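Local coordinates for protein transcriptional regulator (NtrC family) (Aquifex aeolicus, PDB 3DZD) that probably activates transcription by sigma54 RNA polymerase through an AAA+ ATPase domain, seen here with ADP in the inactive state and joined to a response-regulator receiver domain, at residues K147-K152 with R170-Y175; R237-L242 with E285-R290; G249-L254 with Q258-D263. All blocks are in the same frame, centred on the assembly; numbering follows the deposited sequence.

Contact 1. Residues K147-K152 with R170-Y175; sequences KIAKSK and RLIHRY
A149 faces the last turns of helix 165-176, where I172 and Y175 meet it one helical turn apart. The two helices belong to the P-loop ATPase core of the AAA+ fold: helix 136-149 leads into strand 155-158, and helix 165-176 follows the P-loop. Contact is tight because the small alanine lets the backbones come close, with the CA atoms of A149 and I172 only 5.0 Å apart. The methyl CB of A149 points at the opposing helix and lies over its backbone, 3.3 Å from I172 O. Of the two I172 branches, the short one does the touching: CG2, set anti to the backbone N by a chi1 of -72°, reaches within 4.1 Å of A149 CB. On the other flank of the methyl sits Y175 CB, at 3.7 Å from A149 CB. The tyrosine thus contributes the base of its side chain here, while the end of that side chain leads away; Y175 also touches P146. I172 also rests on I145 of helix 136-149 and on I267 and I296 of the central sheet, so the same isoleucine joins both helices to the sheet. R265 grips the end of helix 136-149, its guanidinium bonding the carbonyl oxygens of both I148 and A149. Beyond the alanine, K150 follows the outer edge of the contact with its chain extended as far as CE. A bend at the final torsion, chi4 -62°, then brings NZ to Y175 O, where a weak hydrogen bond of 3.3 Å forms.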
loop_
_atom_site.group_PDB
_atom_site.type_symbol
_atom_site.label_atom_id
_atom_site.label_comp_id
_atom_site.label_asym_id
_atom_site.label_seq_id
_atom_site.Cartn_x
_atom_site.Cartn_y
_atom_site.Cartn_z
ATOM N N LYS A 147 -7.234 -1.223 -24.813
ATOM C CA LYS A 147 -7.514 -0.125 -25.732
ATOM C C LYS A 147 -8.184 1.059 -25.027
ATOM O O LYS A 147 -7.923 2.219 -25.346
ATOM C CB LYS A 147 -8.415 -0.615 -26.858
ATOM C CG LYS A 147 -7.819 -1.739 -27.684
ATOM C CD LYS A 147 -8.783 -2.180 -28.775
ATOM C CE LYS A 147 -8.104 -3.114 -29.762
ATOM N NZ LYS A 147 -8.898 -3.279 -31.019
ATOM N N ILE A 148 -9.056 0.746 -24.074
ATOM C CA ILE A 148 -9.787 1.739 -23.300
ATOM C C ILE A 148 -8.878 2.430 -22.290
ATOM O O ILE A 148 -9.031 3.615 -22.011
ATOM C CB ILE A 148 -10.910 1.044 -22.497
ATOM C CG1 ILE A 148 -12.015 0.554 -23.417
ATOM C CG2 ILE A 148 -11.511 1.966 -21.470
ATOM C CD1 ILE A 148 -13.189 0.008 -22.651
ATOM N N ALA A 149 -7.923 1.673 -21.755
ATOM C CA ALA A 149 -7.236 2.041 -20.521
ATOM C C ALA A 149 -6.310 3.245 -20.587
ATOM O O ALA A 149 -6.135 3.938 -19.588
ATOM C CB ALA A 149 -6.482 0.850 -19.970
ATOM N N LYS A 150 -5.695 3.487 -21.735
ATOM C CA LYS A 150 -4.691 4.539 -21.798
ATOM C C LYS A 150 -5.315 5.913 -22.003
ATOM O O LYS A 150 -4.615 6.921 -22.079
ATOM C CB LYS A 150 -3.616 4.226 -22.841
ATOM C CG LYS A 150 -2.643 3.141 -22.383
ATOM C CD LYS A 150 -1.306 3.222 -23.108
ATOM C CE LYS A 150 -0.267 2.300 -22.473
ATOM N NZ LYS A 150 0.039 2.672 -21.061
ATOM N N SER A 151 -6.639 5.947 -22.068
ATOM C CA SER A 151 -7.359 7.207 -22.130
ATOM C C SER A 151 -7.611 7.728 -20.723
ATOM O O SER A 151 -7.376 7.024 -19.740
ATOM C CB SER A 151 -8.685 7.019 -22.855
ATOM O OG SER A 151 -9.348 8.258 -22.992
ATOM N N LYS A 152 -8.082 8.963 -20.617
ATOM C CA LYS A 152 -8.512 9.469 -19.324
ATOM C C LYS A 152 -10.032 9.607 -19.266
ATOM O O LYS A 152 -10.589 9.974 -18.233
ATOM C CB LYS A 152 -7.845 10.799 -18.982
ATOM C CG LYS A 152 -7.829 11.062 -17.479
ATOM C CD LYS A 152 -7.933 12.548 -17.163
ATOM C CE LYS A 152 -7.849 12.790 -15.663
ATOM N NZ LYS A 152 -8.148 14.207 -15.295
ATOM N N ARG A 170 -9.780 -2.640 -11.928
ATOM C CA ARG A 170 -8.365 -2.735 -11.554
ATOM C C ARG A 170 -7.483 -3.031 -12.750
ATOM O O ARG A 170 -6.381 -2.491 -12.876
ATOM C CB ARG A 170 -8.144 -3.798 -10.478
ATOM C CG ARG A 170 -8.605 -3.362 -9.100
ATOM C CD ARG A 170 -8.296 -4.404 -8.040
ATOM N NE ARG A 170 -8.900 -4.012 -6.766
ATOM C CZ ARG A 170 -8.369 -3.113 -5.936
ATOM N NH1 ARG A 170 -7.215 -2.520 -6.245
ATOM N NH2 ARG A 170 -8.987 -2.809 -4.801
ATOM N N LEU A 171 -7.968 -3.903 -13.627
ATOM C CA LEU A 171 -7.244 -4.205 -14.847
ATOM C C LEU A 171 -7.033 -2.925 -15.622
ATOM O O LEU A 171 -5.916 -2.626 -16.039
ATOM C CB LEU A 171 -8.001 -5.230 -15.694
ATOM C CG LEU A 171 -7.975 -6.649 -15.110
ATOM C CD1 LEU A 171 -8.753 -7.630 -15.986
ATOM C CD2 LEU A 171 -6.534 -7.129 -14.906
ATOM N N ILE A 172 -8.111 -2.162 -15.802
ATOM C CA ILE A 172 -8.058 -0.908 -16.555
ATOM C C ILE A 172 -7.031 0.044 -15.945
ATOM O O ILE A 172 -6.206 0.610 -16.655
ATOM C CB ILE A 172 -9.445 -0.211 -16.604
ATOM C CG1 ILE A 172 -10.405 -0.965 -17.537
ATOM C CG2 ILE A 172 -9.306 1.242 -17.039
ATOM C CD1 ILE A 172 -11.850 -0.537 -17.396
ATOM N N HIS A 173 -7.088 0.217 -14.629
ATOM C CA HIS A 173 -6.128 1.056 -13.930
ATOM C C HIS A 173 -4.704 0.572 -14.211
ATOM O O HIS A 173 -3.856 1.330 -14.690
ATOM C CB HIS A 173 -6.412 1.055 -12.431
ATOM C CG HIS A 173 -5.361 1.746 -11.617
ATOM N ND1 HIS A 173 -5.167 3.111 -11.656
ATOM C CD2 HIS A 173 -4.442 1.258 -10.748
ATOM C CE1 HIS A 173 -4.172 3.434 -10.847
ATOM N NE2 HIS A 173 -3.718 2.329 -10.282
ATOM N N ARG A 174 -4.463 -0.703 -13.925
ATOM C CA ARG A 174 -3.188 -1.351 -14.217
ATOM C C ARG A 174 -2.636 -1.012 -15.605
ATOM O O ARG A 174 -1.481 -0.616 -15.734
ATOM C CB ARG A 174 -3.338 -2.868 -14.089
ATOM C CG ARG A 174 -2.030 -3.629 -14.172
ATOM C CD ARG A 174 -1.196 -3.389 -12.927
ATOM N NE ARG A 174 -1.953 -3.635 -11.700
ATOM C CZ ARG A 174 -1.968 -4.798 -11.056
ATOM N NH1 ARG A 174 -1.268 -5.823 -11.524
ATOM N NH2 ARG A 174 -2.681 -4.940 -9.945
ATOM N N TYR A 175 -3.459 -1.178 -16.636
ATOM C CA TYR A 175 -3.031 -0.953 -18.019
ATOM C C TYR A 175 -2.911 0.525 -18.374
ATOM O O TYR A 175 -2.138 0.891 -19.259
ATOM C CB TYR A 175 -3.983 -1.640 -19.006
ATOM C CG TYR A 175 -3.962 -3.154 -18.938
ATOM C CD1 TYR A 175 -3.889 -3.812 -17.716
ATOM C CD2 TYR A 175 -4.037 -3.927 -20.092
ATOM C CE1 TYR A 175 -3.874 -5.195 -17.643
ATOM C CE2 TYR A 175 -4.028 -5.316 -20.027
ATOM C CZ TYR A 175 -3.945 -5.942 -18.798
ATOM O OH TYR A 175 -3.936 -7.319 -18.713
#

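Contact 2. Residues R237-L242 with E285-R290; sequences RVQAKL and EDLYYR
This is a small, buried, apolar helix-to-helix contact in the sigma54-interaction ATPase domain, in which L287 of helix 285-291 packs between Q239 and L242 of helix 236-248. The first helix follows strand 225-229 of the parallel sheet, and the second leads into the edge strand 294-297. The side chain of L287 sets out toward helix 236-248, and its two methyls divide the work. CD2 lies against the aliphatic base of the glutamine, 3.8 Å from Q239 CB and almost as near Q239 CG, while CD1 reaches L242 CD2 at 4.3 Å. The side chains of Q239 and L287 cross at about a right angle, and the leucine meets the glutamine near its root. The backbones stay well apart, with 7.3 Å between the CA atoms of Q239 and L287, and L246, one turn beyond L242, also receives the leucine. Q239 runs extended past CG (chi2 179°), which carries its amide beyond the leucine. There NE2 donates to L234 O and OE1 accepts from R284 N, so both ends of the buried amide are satisfied by backbone groups. No hydrogen bond joins 237-242 to 285-290 directly. Apolar packing therefore makes the direct touch between the two segments, whereas directional bonding comes from the glutamine tip, which links the turns leading into both of them.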
loop_
_atom_site.group_PDB
_atom_site.type_symbol
_atom_site.label_atom_id
_atom_site.label_comp_id
_atom_site.label_asym_id
_atom_site.label_seq_id
_atom_site.Cartn_x
_atom_site.Cartn_y
_atom_site.Cartn_z
ATOM N N ARG A 237 -28.098 14.630 -4.600
ATOM C CA ARG A 237 -27.317 15.750 -4.100
ATOM C C ARG A 237 -25.841 15.513 -4.387
ATOM O O ARG A 237 -25.141 16.404 -4.870
ATOM C CB ARG A 237 -27.541 15.924 -2.595
ATOM C CG ARG A 237 -26.774 17.083 -1.996
ATOM C CD ARG A 237 -27.483 17.656 -0.775
ATOM N NE ARG A 237 -26.966 18.980 -0.445
ATOM C CZ ARG A 237 -25.806 19.179 0.168
ATOM N NH1 ARG A 237 -25.059 18.139 0.516
ATOM N NH2 ARG A 237 -25.391 20.410 0.430
ATOM N N VAL A 238 -25.383 14.300 -4.079
ATOM C CA VAL A 238 -24.018 13.879 -4.377
ATOM C C VAL A 238 -23.767 13.878 -5.888
ATOM O O VAL A 238 -22.748 14.389 -6.350
ATOM C CB VAL A 238 -23.738 12.478 -3.823
ATOM C CG1 VAL A 238 -22.253 12.172 -3.885
ATOM C CG2 VAL A 238 -24.248 12.358 -2.397
ATOM N N GLN A 239 -24.709 13.313 -6.647
ATOM C CA GLN A 239 -24.627 13.282 -8.105
ATOM C C GLN A 239 -24.301 14.654 -8.648
ATOM O O GLN A 239 -23.459 14.800 -9.532
ATOM C CB GLN A 239 -25.941 12.793 -8.726
ATOM C CG GLN A 239 -26.251 11.333 -8.433
ATOM C CD GLN A 239 -27.569 10.872 -9.025
ATOM O OE1 GLN A 239 -28.041 11.414 -10.020
ATOM N NE2 GLN A 239 -28.166 9.857 -8.413
ATOM N N ALA A 240 -24.984 15.662 -8.127
ATOM C CA ALA A 240 -24.805 17.026 -8.601
ATOM C C ALA A 240 -23.406 17.530 -8.260
ATOM O O ALA A 240 -22.715 18.099 -9.104
ATOM C CB ALA A 240 -25.858 17.926 -7.995
ATOM N N LYS A 241 -22.997 17.309 -7.017
ATOM C CA LYS A 241 -21.667 17.690 -6.560
ATOM C C LYS A 241 -20.562 16.996 -7.356
ATOM O O LYS A 241 -19.607 17.632 -7.788
ATOM C CB LYS A 241 -21.520 17.382 -5.070
ATOM C CG LYS A 241 -22.397 18.261 -4.184
ATOM C CD LYS A 241 -22.231 17.908 -2.714
ATOM C CE LYS A 241 -20.773 18.006 -2.285
ATOM N NZ LYS A 241 -20.191 19.333 -2.638
ATOM N N LEU A 242 -20.701 15.685 -7.533
ATOM C CA LEU A 242 -19.758 14.895 -8.310
ATOM C C LEU A 242 -19.646 15.463 -9.722
ATOM O O LEU A 242 -18.555 15.576 -10.277
ATOM C CB LEU A 242 -20.220 13.438 -8.358
ATOM C CG LEU A 242 -19.368 12.420 -9.122
ATOM C CD1 LEU A 242 -17.958 12.358 -8.554
ATOM C CD2 LEU A 242 -20.015 11.025 -9.092
ATOM N N GLU A 285 -28.817 13.208 -16.088
ATOM C CA GLU A 285 -28.559 12.844 -17.470
ATOM C C GLU A 285 -27.169 13.298 -17.911
ATOM O O GLU A 285 -26.462 12.572 -18.618
ATOM C CB GLU A 285 -29.633 13.464 -18.367
ATOM C CG GLU A 285 -29.585 13.042 -19.818
ATOM C CD GLU A 285 -30.559 13.831 -20.678
ATOM O OE1 GLU A 285 -31.328 14.643 -20.121
ATOM O OE2 GLU A 285 -30.556 13.639 -21.912
ATOM N N ASP A 286 -26.783 14.502 -17.501
ATOM C CA ASP A 286 -25.505 15.069 -17.911
ATOM C C ASP A 286 -24.352 14.317 -17.261
ATOM O O ASP A 286 -23.292 14.165 -17.856
ATOM C CB ASP A 286 -25.438 16.569 -17.591
ATOM C CG ASP A 286 -25.810 16.891 -16.140
ATOM O OD1 ASP A 286 -26.033 15.960 -15.335
ATOM O OD2 ASP A 286 -25.882 18.094 -15.805
ATOM N N LEU A 287 -24.579 13.836 -16.043
ATOM C CA LEU A 287 -23.580 13.091 -15.300
ATOM C C LEU A 287 -23.386 11.726 -15.931
ATOM O O LEU A 287 -22.277 11.197 -15.971
ATOM C CB LEU A 287 -24.024 12.923 -13.846
ATOM C CG LEU A 287 -23.248 11.893 -13.027
ATOM C CD1 LEU A 287 -21.845 12.395 -12.759
ATOM C CD2 LEU A 287 -23.957 11.585 -11.724
ATOM N N TYR A 288 -24.483 11.145 -16.405
ATOM C CA TYR A 288 -24.437 9.833 -17.015
ATOM C C TYR A 288 -23.524 9.866 -18.225
ATOM O O TYR A 288 -22.595 9.068 -18.334
ATOM C CB TYR A 288 -25.833 9.374 -17.434
ATOM C CG TYR A 288 -25.817 8.184 -18.360
ATOM C CD1 TYR A 288 -25.581 6.908 -17.879
ATOM C CD2 TYR A 288 -26.028 8.337 -19.721
ATOM C CE1 TYR A 288 -25.569 5.815 -18.722
ATOM C CE2 TYR A 288 -26.016 7.248 -20.577
ATOM C CZ TYR A 288 -25.782 5.991 -20.072
ATOM O OH TYR A 288 -25.761 4.904 -20.924
ATOM N N TYR A 289 -23.785 10.797 -19.137
ATOM C CA TYR A 289 -22.961 10.914 -20.334
ATOM C C TYR A 289 -21.506 11.268 -20.012
ATOM O O TYR A 289 -20.598 10.864 -20.732
ATOM C CB TYR A 289 -23.593 11.872 -21.350
ATOM C CG TYR A 289 -24.866 11.293 -21.931
ATOM C CD1 TYR A 289 -24.829 10.154 -22.726
ATOM C CD2 TYR A 289 -26.107 11.854 -21.652
ATOM C CE1 TYR A 289 -25.985 9.599 -23.244
ATOM C CE2 TYR A 289 -27.276 11.304 -22.171
ATOM C CZ TYR A 289 -27.206 10.177 -22.969
ATOM O OH TYR A 289 -28.353 9.619 -23.495
ATOM N N ARG A 290 -21.286 11.993 -18.919
ATOM C CA ARG A 290 -19.932 12.283 -18.467
ATOM C C ARG A 290 -19.202 10.998 -18.080
ATOM O O ARG A 290 -18.017 10.848 -18.375
ATOM C CB ARG A 290 -19.948 13.224 -17.267
ATOM C CG ARG A 290 -20.208 14.669 -17.613
ATOM C CD ARG A 290 -18.939 15.487 -17.563
ATOM N NE ARG A 290 -19.146 16.839 -18.070
ATOM C CZ ARG A 290 -18.158 17.682 -18.347
ATOM N NH1 ARG A 290 -16.895 17.307 -18.161
ATOM N NH2 ARG A 290 -18.431 18.892 -18.813
#

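Contact 3. Residues G249-L254 with Q258-D263; sequences GSFTRL and QKIEVD
The phenyl ring of F251 has I260 over one face, with CB of the isoleucine 4.2 Å above the ring plane and displaced toward the rim. At the ring edge, in its plane, V262 CG2 closes in to 3.6 Å from F251 CD2. A chi1 of 76° wedges CG of F251 between its own backbone N and carbonyl carbon, swinging the ring beneath the opposite strand; L218 of helix 217-220 also packs on it. I260 serves a second flat group as well: its CD1 lies over one face of the R253 guanidinium, 3.5 Å from R253 NH1, while NH2 of that arginine forms a salt bridge with E219. The backbones of F251 and I260 make an antiparallel hydrogen-bonded pair, with F251 N to I260 O and I260 N to F251 O both 2.9 Å long. Two residues along, past the non-hydrogen-bonded pair S250 and E261, V262 N adds a longer bond of 3.2 Å to G249 O, just where helix 236-248 gives way to the strand. On the sheet face opposite F251, S250 sits beside K259, with S250 OG 3.1 Å from K259 CE. Segment 258-263 also meets the second subunit, whose R2 forms a salt bridge with E261 and whose S70 bonds to Q258. A short beta hairpin between this helix and strand 265-270 is consistent with the pre-sensor 1 beta hairpin, which sigma54 activators share with a wider group of AAA+ ATPases.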
loop_
_atom_site.group_PDB
_atom_site.type_symbol
_atom_site.label_atom_id
_atom_site.label_comp_id
_atom_site.label_asym_id
_atom_site.label_seq_id
_atom_site.Cartn_x
_atom_site.Cartn_y
_atom_site.Cartn_z
ATOM N N GLY A 249 -12.837 20.096 -12.242
ATOM C CA GLY A 249 -11.575 19.472 -11.903
ATOM C C GLY A 249 -11.048 19.925 -10.556
ATOM O O GLY A 249 -9.893 19.677 -10.222
ATOM N N SER A 250 -11.892 20.595 -9.778
ATOM C CA SER A 250 -11.549 20.920 -8.397
ATOM C C SER A 250 -12.737 20.689 -7.464
ATOM O O SER A 250 -13.855 20.445 -7.914
ATOM C CB SER A 250 -11.040 22.359 -8.278
ATOM O OG SER A 250 -12.040 23.294 -8.637
ATOM N N PHE A 251 -12.488 20.752 -6.163
ATOM C CA PHE A 251 -13.555 20.650 -5.179
ATOM C C PHE A 251 -13.097 21.210 -3.834
ATOM O O PHE A 251 -11.970 21.681 -3.693
ATOM C CB PHE A 251 -13.997 19.195 -5.002
ATOM C CG PHE A 251 -13.041 18.371 -4.200
ATOM C CD1 PHE A 251 -13.189 18.258 -2.827
ATOM C CD2 PHE A 251 -11.991 17.715 -4.814
ATOM C CE1 PHE A 251 -12.305 17.511 -2.082
ATOM C CE2 PHE A 251 -11.098 16.960 -4.073
ATOM C CZ PHE A 251 -11.256 16.853 -2.708
ATOM N N THR A 252 -13.977 21.148 -2.845
ATOM C CA THR A 252 -13.632 21.574 -1.500
ATOM C C THR A 252 -14.117 20.518 -0.522
ATOM O O THR A 252 -15.027 19.753 -0.834
ATOM C CB THR A 252 -14.272 22.927 -1.174
ATOM O OG1 THR A 252 -15.689 22.844 -1.374
ATOM C CG2 THR A 252 -13.710 24.005 -2.085
ATOM N N ARG A 253 -13.500 20.456 0.650
ATOM C CA ARG A 253 -13.934 19.500 1.657
ATOM C C ARG A 253 -15.256 19.933 2.283
ATOM O O ARG A 253 -15.748 21.039 2.032
ATOM C CB ARG A 253 -12.873 19.340 2.737
ATOM C CG ARG A 253 -11.579 18.713 2.235
ATOM C CD ARG A 253 -10.690 18.332 3.398
ATOM N NE ARG A 253 -9.500 17.593 2.991
ATOM C CZ ARG A 253 -8.335 18.159 2.693
ATOM N NH1 ARG A 253 -8.205 19.480 2.738
ATOM N NH2 ARG A 253 -7.301 17.404 2.346
ATOM N N LEU A 254 -15.840 19.046 3.079
ATOM C CA LEU A 254 -16.995 19.411 3.886
ATOM C C LEU A 254 -16.508 20.278 5.037
ATOM O O LEU A 254 -15.762 19.816 5.903
ATOM C CB LEU A 254 -17.710 18.170 4.431
ATOM C CG LEU A 254 -18.326 17.191 3.426
ATOM C CD1 LEU A 254 -19.158 16.140 4.156
ATOM C CD2 LEU A 254 -19.162 17.919 2.362
ATOM N N GLN A 258 -10.917 25.714 1.069
ATOM C CA GLN A 258 -9.683 25.612 0.302
ATOM C C GLN A 258 -9.909 24.840 -0.996
ATOM O O GLN A 258 -10.391 23.710 -0.983
ATOM C CB GLN A 258 -8.597 24.942 1.136
ATOM C CG GLN A 258 -7.194 25.333 0.740
ATOM C CD GLN A 258 -6.157 24.517 1.462
ATOM O OE1 GLN A 258 -6.482 23.545 2.147
ATOM N NE2 GLN A 258 -4.899 24.898 1.310
ATOM N N LYS A 259 -9.569 25.466 -2.115
ATOM C CA LYS A 259 -9.748 24.851 -3.417
ATOM C C LYS A 259 -8.734 23.733 -3.610
ATOM O O LYS A 259 -7.532 23.931 -3.424
ATOM C CB LYS A 259 -9.565 25.892 -4.514
ATOM C CG LYS A 259 -10.276 25.562 -5.807
ATOM C CD LYS A 259 -11.707 26.087 -5.790
ATOM C CE LYS A 259 -12.331 26.001 -7.177
ATOM N NZ LYS A 259 -11.406 26.511 -8.236
ATOM N N ILE A 260 -9.223 22.558 -3.983
ATOM C CA ILE A 260 -8.348 21.420 -4.217
ATOM C C ILE A 260 -8.514 20.877 -5.627
ATOM O O ILE A 260 -9.616 20.521 -6.042
ATOM C CB ILE A 260 -8.603 20.295 -3.219
ATOM C CG1 ILE A 260 -8.672 20.856 -1.797
ATOM C CG2 ILE A 260 -7.509 19.243 -3.329
ATOM C CD1 ILE A 260 -8.629 19.796 -0.718
ATOM N N GLU A 261 -7.412 20.827 -6.363
ATOM C CA GLU A 261 -7.420 20.314 -7.724
ATOM C C GLU A 261 -7.065 18.837 -7.724
ATOM O O GLU A 261 -6.063 18.443 -7.130
ATOM C CB GLU A 261 -6.408 21.071 -8.576
ATOM C CG GLU A 261 -6.703 22.543 -8.724
ATOM C CD GLU A 261 -5.973 23.152 -9.897
ATOM O OE1 GLU A 261 -4.876 22.654 -10.235
ATOM O OE2 GLU A 261 -6.499 24.123 -10.481
ATOM N N VAL A 262 -7.888 18.020 -8.375
ATOM C CA VAL A 262 -7.564 16.607 -8.520
ATOM C C VAL A 262 -7.371 16.180 -9.959
ATOM O O VAL A 262 -7.790 16.850 -10.901
ATOM C CB VAL A 262 -8.600 15.674 -7.864
ATOM C CG1 VAL A 262 -7.966 14.908 -6.701
ATOM C CG2 VAL A 262 -9.832 16.452 -7.430
ATOM N N ASP A 263 -6.710 15.048 -10.115
ATOM C CA ASP A 263 -6.486 14.485 -11.425
ATOM C C ASP A 263 -6.808 13.005 -11.314
ATOM O O ASP A 263 -5.964 12.207 -10.926
ATOM C CB ASP A 263 -5.037 14.717 -11.848
ATOM C CG ASP A 263 -4.641 13.905 -13.062
ATOM O OD1 ASP A 263 -5.328 13.981 -14.105
ATOM O OD2 ASP A 263 -3.622 13.190 -12.967
#

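In the fold
Following the chain past the receiver domain, contact 1 is the first to close: its 17-residue loop carries strand 155-158 and the P-loop, and it ties two helices together beside the central sheet. Contact 2 opens later, at 237-242, and closes only at 285-290. Contact 3 forms and finishes within that interval: strand 250-251 follows helix 236-248 after G249, and the chain then returns to the sheet through strand 265-270. Contacts 2 and 3 lie with centres about 16 Å apart and do not touch. Contacts 1 and 3 do: a salt bridge of 3.1 Å between K152 NZ and D263 OD1 connects the exit of helix 136-149 to the hairpin's base.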